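PDB 7KV2: RagB/SusD family nutrient uptake outer membrane protein from Bacteroides thetaiotaomicron, which probably binds beta-glucans at the cell surface as a SusD-family outer-membrane protein and so supports their uptake by this gut bacterium. Local coordinates for residues Ile262-Glu276 with Asn397-Leu409. Sequence-based numbering, arbitrary orientation.
Sequences IFKETGEWSIESIFE and NNNLRIYRYSETL. With NA (sodium ion), chain G; EDO (1,2-ethanediol), chain F.
Arg401 drives its guanidinium into the loop 262-268. Arg401 NH2 donates to Ile262 O (3.0 Å) on a lone pair, and Lys264 O lies at the guanidinium edge. NH1 bonds back to Asn399 O and to a water held by Glu268 OE2, while NE-H donates to a second water, near Gly267 O and Glu276 OE2, that has more acceptors around it than protons. A bend at chi2 of Arg401 (68°) carries its CD alongside the Phe263 ring. A leucine in place of Arg401 would probably leave the Ile262 carbonyl without its charged donor.

Asn399 is shared by two glutamates: its backbone N reaches Glu268 OE2 (3.0 Å), and ND2 donates to Glu276 OE1 (2.9 Å) almost in the amide plane. The Glu268 carboxylate stacks on that amide, the planes 15° apart. Glu276 OE2 also accepts from Trp269 N and Ser273 OG.

Strands 273-277 and 400-404 form a two-stranded antiparallel ladder within the largely helical, TPR-containing SusD fold, interrupted by two classic bulges. Tyr403 O accepts from both Ile274 N and Phe275 N, and Phe275 O from both Ile402 N and Tyr403 N.

At the start of helix 405-417, Tyr405 N bonds Glu272 O (2.8 Å). Glu272 OE2 forms a salt bridge with Arg404 NH1 (2.8 Å), though the hydrogen bond within it is weak, bent to 126°; Arg435 pairs with OE1, and Glu456 and Glu460 with Arg404. Thr408 OG1, against Ile274 CD1, is buried with no polar partner in the model. Tyr405 OH ligates the sodium ion together with carbonyls of Ile248, Ser250 and Tyr253.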
loop_
_atom_site.group_PDB
_atom_site.type_symbol
_atom_site.label_atom_id
_atom_site.label_comp_id
_atom_site.label_asym_id
_atom_site.label_seq_id
_atom_site.Cartn_x
_atom_site.Cartn_y
_atom_site.Cartn_z
ATOM N N ILE A 262 0.265 16.399 -1.128
ATOM C CA ILE A 262 0.102 15.049 -1.735
ATOM C C ILE A 262 -1.146 14.340 -1.175
ATOM O O ILE A 262 -1.905 13.775 -1.982
ATOM C CB ILE A 262 1.365 14.207 -1.517
ATOM C CG1 ILE A 262 2.557 14.792 -2.290
ATOM C CG2 ILE A 262 1.074 12.773 -1.945
ATOM C CD1 ILE A 262 3.911 14.195 -1.884
ATOM N N PHE A 263 -1.290 14.298 0.155
ATOM C CA PHE A 263 -2.231 13.408 0.887
ATOM C C PHE A 263 -3.524 14.151 1.214
ATOM O O PHE A 263 -4.438 13.561 1.775
ATOM C CB PHE A 263 -1.553 12.790 2.123
ATOM C CG PHE A 263 -0.506 11.804 1.688
ATOM C CD1 PHE A 263 -0.876 10.541 1.283
ATOM C CD2 PHE A 263 0.827 12.149 1.626
ATOM C CE1 PHE A 263 0.058 9.641 0.794
ATOM C CE2 PHE A 263 1.756 11.239 1.162
ATOM C CZ PHE A 263 1.386 9.983 0.766
ATOM N N LYS A 264 -3.599 15.431 0.830
ATOM C CA LYS A 264 -4.867 16.183 0.804
ATOM C C LYS A 264 -5.795 15.584 -0.230
ATOM O O LYS A 264 -5.305 15.041 -1.293
ATOM C CB LYS A 264 -4.603 17.655 0.456
ATOM C CG LYS A 264 -3.808 18.389 1.505
ATOM C CD LYS A 264 -3.522 19.841 1.104
ATOM C CE LYS A 264 -2.814 20.614 2.198
ATOM N NZ LYS A 264 -2.399 21.929 1.674
ATOM N N GLU A 265 -7.086 15.816 -0.047
ATOM C CA GLU A 265 -8.083 15.341 -1.023
ATOM C C GLU A 265 -7.778 15.978 -2.387
ATOM O O GLU A 265 -7.875 15.268 -3.424
ATOM C CB GLU A 265 -9.501 15.620 -0.536
ATOM C CG GLU A 265 -10.513 15.049 -1.501
ATOM C CD GLU A 265 -11.982 15.331 -1.249
ATOM O OE1 GLU A 265 -12.325 16.264 -0.474
ATOM O OE2 GLU A 265 -12.760 14.576 -1.821
ATOM N N THR A 266 -7.389 17.264 -2.422
ATOM C CA THR A 266 -6.955 17.936 -3.667
ATOM C C THR A 266 -5.709 17.307 -4.296
ATOM O O THR A 266 -5.472 17.597 -5.482
ATOM C CB THR A 266 -6.750 19.433 -3.472
ATOM O OG1 THR A 266 -5.790 19.638 -2.434
ATOM C CG2 THR A 266 -8.079 20.104 -3.213
ATOM N N GLY A 267 -4.956 16.467 -3.581
ATOM C CA GLY A 267 -3.753 15.808 -4.121
ATOM C C GLY A 267 -4.051 14.468 -4.763
ATOM O O GLY A 267 -3.114 13.903 -5.367
ATOM N N GLU A 268 -5.306 14.005 -4.722
ATOM C CA GLU A 268 -5.693 12.737 -5.382
ATOM C C GLU A 268 -5.479 12.877 -6.891
ATOM O O GLU A 268 -5.930 13.882 -7.502
ATOM C CB GLU A 268 -7.122 12.324 -5.056
ATOM C CG GLU A 268 -7.313 12.014 -3.575
ATOM C CD GLU A 268 -8.729 11.549 -3.245
ATOM O OE1 GLU A 268 -9.644 11.809 -4.049
ATOM O OE2 GLU A 268 -8.942 10.963 -2.153
ATOM N N TRP A 269 -4.847 11.872 -7.486
ATOM C CA TRP A 269 -4.619 11.795 -8.957
ATOM C C TRP A 269 -3.935 13.082 -9.444
ATOM O O TRP A 269 -4.288 13.574 -10.541
ATOM C CB TRP A 269 -5.941 11.473 -9.703
ATOM C CG TRP A 269 -6.437 10.094 -9.318
ATOM C CD1 TRP A 269 -7.503 9.783 -8.525
ATOM C CD2 TRP A 269 -5.828 8.837 -9.657
ATOM N NE1 TRP A 269 -7.616 8.411 -8.379
ATOM C CE2 TRP A 269 -6.608 7.815 -9.081
ATOM C CE3 TRP A 269 -4.732 8.473 -10.437
ATOM C CZ2 TRP A 269 -6.298 6.467 -9.257
ATOM C CZ3 TRP A 269 -4.468 7.135 -10.664
ATOM C CH2 TRP A 269 -5.229 6.154 -10.054
ATOM N N SER A 270 -2.951 13.556 -8.695
ATOM C CA SER A 270 -2.147 14.752 -9.048
ATOM C C SER A 270 -1.126 14.365 -10.125
ATOM O O SER A 270 -1.037 13.184 -10.550
ATOM C CB SER A 270 -1.417 15.260 -7.861
ATOM O OG SER A 270 -0.363 14.354 -7.549
ATOM N N ILE A 271 -0.249 15.302 -10.465
ATOM C CA ILE A 271 0.813 14.987 -11.455
ATOM C C ILE A 271 1.765 13.933 -10.885
ATOM O O ILE A 271 2.444 13.244 -11.659
ATOM C CB ILE A 271 1.539 16.258 -11.883
ATOM C CG1 ILE A 271 2.308 15.968 -13.179
ATOM C CG2 ILE A 271 2.389 16.822 -10.761
ATOM C CD1 ILE A 271 2.378 17.136 -14.084
ATOM N N GLU A 272 1.786 13.767 -9.562
ATOM C CA GLU A 272 2.673 12.778 -8.908
ATOM C C GLU A 272 2.065 11.373 -8.904
ATOM O O GLU A 272 2.817 10.414 -8.679
ATOM C CB GLU A 272 2.914 13.198 -7.469
ATOM C CG GLU A 272 4.066 12.448 -6.868
ATOM C CD GLU A 272 4.787 13.105 -5.749
ATOM O OE1 GLU A 272 4.739 14.350 -5.656
ATOM O OE2 GLU A 272 5.395 12.349 -4.978
ATOM N N SER A 273 0.751 11.248 -9.053
ATOM C CA SER A 273 0.043 9.959 -8.836
ATOM C C SER A 273 0.161 9.107 -10.087
ATOM O O SER A 273 -0.305 9.560 -11.142
ATOM C CB SER A 273 -1.430 10.088 -8.467
ATOM O OG SER A 273 -1.653 11.122 -7.550
ATOM N N ILE A 274 0.746 7.916 -9.956
ATOM C CA ILE A 274 0.754 6.828 -10.982
ATOM C C ILE A 274 -0.406 5.864 -10.703
ATOM O O ILE A 274 -1.146 5.485 -11.652
ATOM C CB ILE A 274 2.126 6.137 -11.023
ATOM C CG1 ILE A 274 3.175 7.134 -11.522
ATOM C CG2 ILE A 274 2.068 4.853 -11.846
ATOM C CD1 ILE A 274 4.593 6.748 -11.260
ATOM N N PHE A 275 -0.640 5.503 -9.442
ATOM C CA PHE A 275 -1.789 4.625 -9.125
ATOM C C PHE A 275 -2.254 4.865 -7.689
ATOM O O PHE A 275 -1.410 4.927 -6.780
ATOM C CB PHE A 275 -1.406 3.174 -9.419
ATOM C CG PHE A 275 -2.585 2.252 -9.563
ATOM C CD1 PHE A 275 -3.502 2.439 -10.591
ATOM C CD2 PHE A 275 -2.811 1.227 -8.643
ATOM C CE1 PHE A 275 -4.596 1.599 -10.725
ATOM C CE2 PHE A 275 -3.909 0.385 -8.782
ATOM C CZ PHE A 275 -4.808 0.587 -9.809
ATOM N N GLU A 276 -3.571 4.909 -7.552
ATOM C CA GLU A 276 -4.305 4.985 -6.250
ATOM C C GLU A 276 -5.438 3.974 -6.283
ATOM O O GLU A 276 -5.917 3.618 -7.367
ATOM C CB GLU A 276 -4.854 6.376 -5.957
ATOM C CG GLU A 276 -3.864 7.469 -6.276
ATOM C CD GLU A 276 -4.289 8.868 -5.843
ATOM O OE1 GLU A 276 -5.363 9.020 -5.217
ATOM O OE2 GLU A 276 -3.521 9.794 -6.124
ATOM N N ASN A 397 -12.983 9.557 2.670
ATOM C CA ASN A 397 -12.763 9.770 1.225
ATOM C C ASN A 397 -11.266 9.590 0.871
ATOM O O ASN A 397 -10.958 9.624 -0.331
ATOM C CB ASN A 397 -13.276 11.160 0.801
ATOM C CG ASN A 397 -12.494 12.326 1.366
ATOM O OD1 ASN A 397 -11.356 12.180 1.824
ATOM N ND2 ASN A 397 -13.094 13.521 1.361
ATOM N N ASN A 398 -10.369 9.309 1.817
ATOM C CA ASN A 398 -8.908 9.257 1.503
ATOM C C ASN A 398 -8.575 8.125 0.532
ATOM O O ASN A 398 -8.555 6.918 0.935
ATOM C CB ASN A 398 -8.047 9.073 2.756
ATOM C CG ASN A 398 -8.323 10.091 3.827
ATOM O OD1 ASN A 398 -9.439 10.133 4.371
ATOM N ND2 ASN A 398 -7.313 10.912 4.104
ATOM N N ASN A 399 -8.221 8.428 -0.708
ATOM C CA ASN A 399 -7.666 7.369 -1.577
ATOM C C ASN A 399 -6.374 6.775 -0.980
ATOM O O ASN A 399 -5.602 7.470 -0.299
ATOM C CB ASN A 399 -7.334 7.914 -2.968
ATOM C CG ASN A 399 -8.535 8.248 -3.821
ATOM O OD1 ASN A 399 -9.694 8.150 -3.381
ATOM N ND2 ASN A 399 -8.237 8.658 -5.051
ATOM N N LEU A 400 -6.107 5.496 -1.232
ATOM C CA LEU A 400 -4.833 4.851 -0.810
ATOM C C LEU A 400 -3.836 5.054 -1.942
ATOM O O LEU A 400 -4.056 4.514 -3.043
ATOM C CB LEU A 400 -5.055 3.374 -0.443
ATOM C CG LEU A 400 -3.785 2.712 0.056
ATOM C CD1 LEU A 400 -3.327 3.319 1.379
ATOM C CD2 LEU A 400 -3.990 1.200 0.178
ATOM N N ARG A 401 -2.790 5.863 -1.702
ATOM C CA ARG A 401 -1.757 6.081 -2.747
ATOM C C ARG A 401 -0.909 4.803 -2.879
ATOM O O ARG A 401 -0.320 4.367 -1.906
ATOM C CB ARG A 401 -0.915 7.299 -2.401
ATOM C CG ARG A 401 -1.585 8.630 -2.741
ATOM C CD ARG A 401 -2.813 8.930 -1.883
ATOM N NE ARG A 401 -3.152 10.359 -2.003
ATOM C CZ ARG A 401 -4.223 10.930 -1.456
ATOM N NH1 ARG A 401 -5.101 10.214 -0.774
ATOM N NH2 ARG A 401 -4.421 12.221 -1.630
ATOM N N ILE A 402 -0.805 4.223 -4.056
ATOM C CA ILE A 402 -0.024 2.978 -4.287
ATOM C C ILE A 402 1.343 3.327 -4.895
ATOM O O ILE A 402 2.360 3.012 -4.254
ATOM C CB ILE A 402 -0.838 1.998 -5.173
ATOM C CG1 ILE A 402 -2.210 1.677 -4.572
ATOM C CG2 ILE A 402 -0.025 0.747 -5.439
ATOM C CD1 ILE A 402 -2.141 1.094 -3.160
ATOM N N TYR A 403 1.356 4.032 -6.047
ATOM C CA TYR A 403 2.589 4.430 -6.775
ATOM C C TYR A 403 2.603 5.940 -6.990
ATOM O O TYR A 403 1.621 6.524 -7.562
ATOM C CB TYR A 403 2.720 3.736 -8.125
ATOM C CG TYR A 403 2.790 2.251 -7.995
ATOM C CD1 TYR A 403 3.760 1.648 -7.202
ATOM C CD2 TYR A 403 1.951 1.437 -8.744
ATOM C CE1 TYR A 403 3.844 0.258 -7.091
ATOM C CE2 TYR A 403 2.053 0.058 -8.655
ATOM C CZ TYR A 403 3.015 -0.533 -7.854
ATOM O OH TYR A 403 3.021 -1.903 -7.741
ATOM N N ARG A 404 3.681 6.549 -6.495
ATOM C CA ARG A 404 3.935 8.000 -6.642
ATOM C C ARG A 404 5.220 8.159 -7.445
ATOM O O ARG A 404 6.102 7.302 -7.352
ATOM C CB ARG A 404 4.065 8.694 -5.297
ATOM C CG ARG A 404 2.828 8.512 -4.430
ATOM C CD ARG A 404 2.747 9.443 -3.241
ATOM N NE ARG A 404 3.645 9.164 -2.115
ATOM C CZ ARG A 404 4.765 9.831 -1.825
ATOM N NH1 ARG A 404 5.220 10.809 -2.610
ATOM N NH2 ARG A 404 5.435 9.528 -0.728
ATOM N N TYR A 405 5.327 9.270 -8.148
ATOM C CA TYR A 405 6.480 9.529 -9.031
ATOM C C TYR A 405 7.784 9.571 -8.235
ATOM O O TYR A 405 8.805 9.267 -8.797
ATOM C CB TYR A 405 6.262 10.840 -9.762
ATOM C CG TYR A 405 7.290 11.197 -10.806
ATOM C CD1 TYR A 405 7.364 10.522 -12.004
ATOM C CD2 TYR A 405 8.102 12.300 -10.637
ATOM C CE1 TYR A 405 8.247 10.925 -13.003
ATOM C CE2 TYR A 405 8.995 12.708 -11.610
ATOM C CZ TYR A 405 9.066 12.029 -12.800
ATOM O OH TYR A 405 9.924 12.491 -13.759
ATOM N N SER A 406 7.798 9.971 -6.965
ATOM C CA SER A 406 9.059 9.915 -6.178
ATOM C C SER A 406 9.582 8.462 -6.130
ATOM O O SER A 406 10.808 8.255 -6.094
ATOM C CB SER A 406 8.863 10.511 -4.825
ATOM O OG SER A 406 7.916 9.769 -4.096
ATOM N N GLU A 407 8.694 7.468 -6.189
ATOM C CA GLU A 407 9.106 6.063 -6.235
ATOM C C GLU A 407 9.725 5.736 -7.589
ATOM O O GLU A 407 10.719 4.951 -7.616
ATOM C CB GLU A 407 7.947 5.124 -5.943
ATOM C CG GLU A 407 8.464 3.741 -5.649
ATOM C CD GLU A 407 7.502 2.709 -5.111
ATOM O OE1 GLU A 407 6.281 2.990 -5.011
ATOM O OE2 GLU A 407 8.017 1.566 -4.823
ATOM N N THR A 408 9.166 6.288 -8.667
ATOM C CA THR A 408 9.775 6.153 -10.003
ATOM C C THR A 408 11.231 6.657 -9.952
ATOM O O THR A 408 12.116 5.971 -10.440
ATOM C CB THR A 408 8.977 6.950 -11.039
ATOM O OG1 THR A 408 7.597 6.614 -10.974
ATOM C CG2 THR A 408 9.481 6.679 -12.435
ATOM N N LEU A 409 11.447 7.868 -9.446
ATOM C CA LEU A 409 12.781 8.514 -9.402
ATOM C C LEU A 409 13.746 7.687 -8.534
ATOM O O LEU A 409 14.910 7.459 -8.963
ATOM C CB LEU A 409 12.644 9.946 -8.878
ATOM C CG LEU A 409 11.977 10.984 -9.791
ATOM C CD1 LEU A 409 11.683 12.250 -9.016
ATOM C CD2 LEU A 409 12.818 11.324 -11.010
HETATM NA NA NA G . 8.231 13.129 -15.904
HETATM C C1 EDO F . -8.421 15.500 -6.466
HETATM O O1 EDO F . -8.465 14.994 -7.817
HETATM C C2 EDO F . -9.726 15.441 -5.677
HETATM O O2 EDO F . -10.395 14.179 -5.613
HETATM O O HOH W 1 -4.890 10.848 2.557
HETATM O O HOH W 2 -2.065 11.616 -4.405
HETATM O O HOH W 3 -7.138 12.021 -0.123
HETATM O O HOH W 4 -10.487 9.804 -6.691
HETATM O O HOH W 5 8.886 15.265 -16.133
#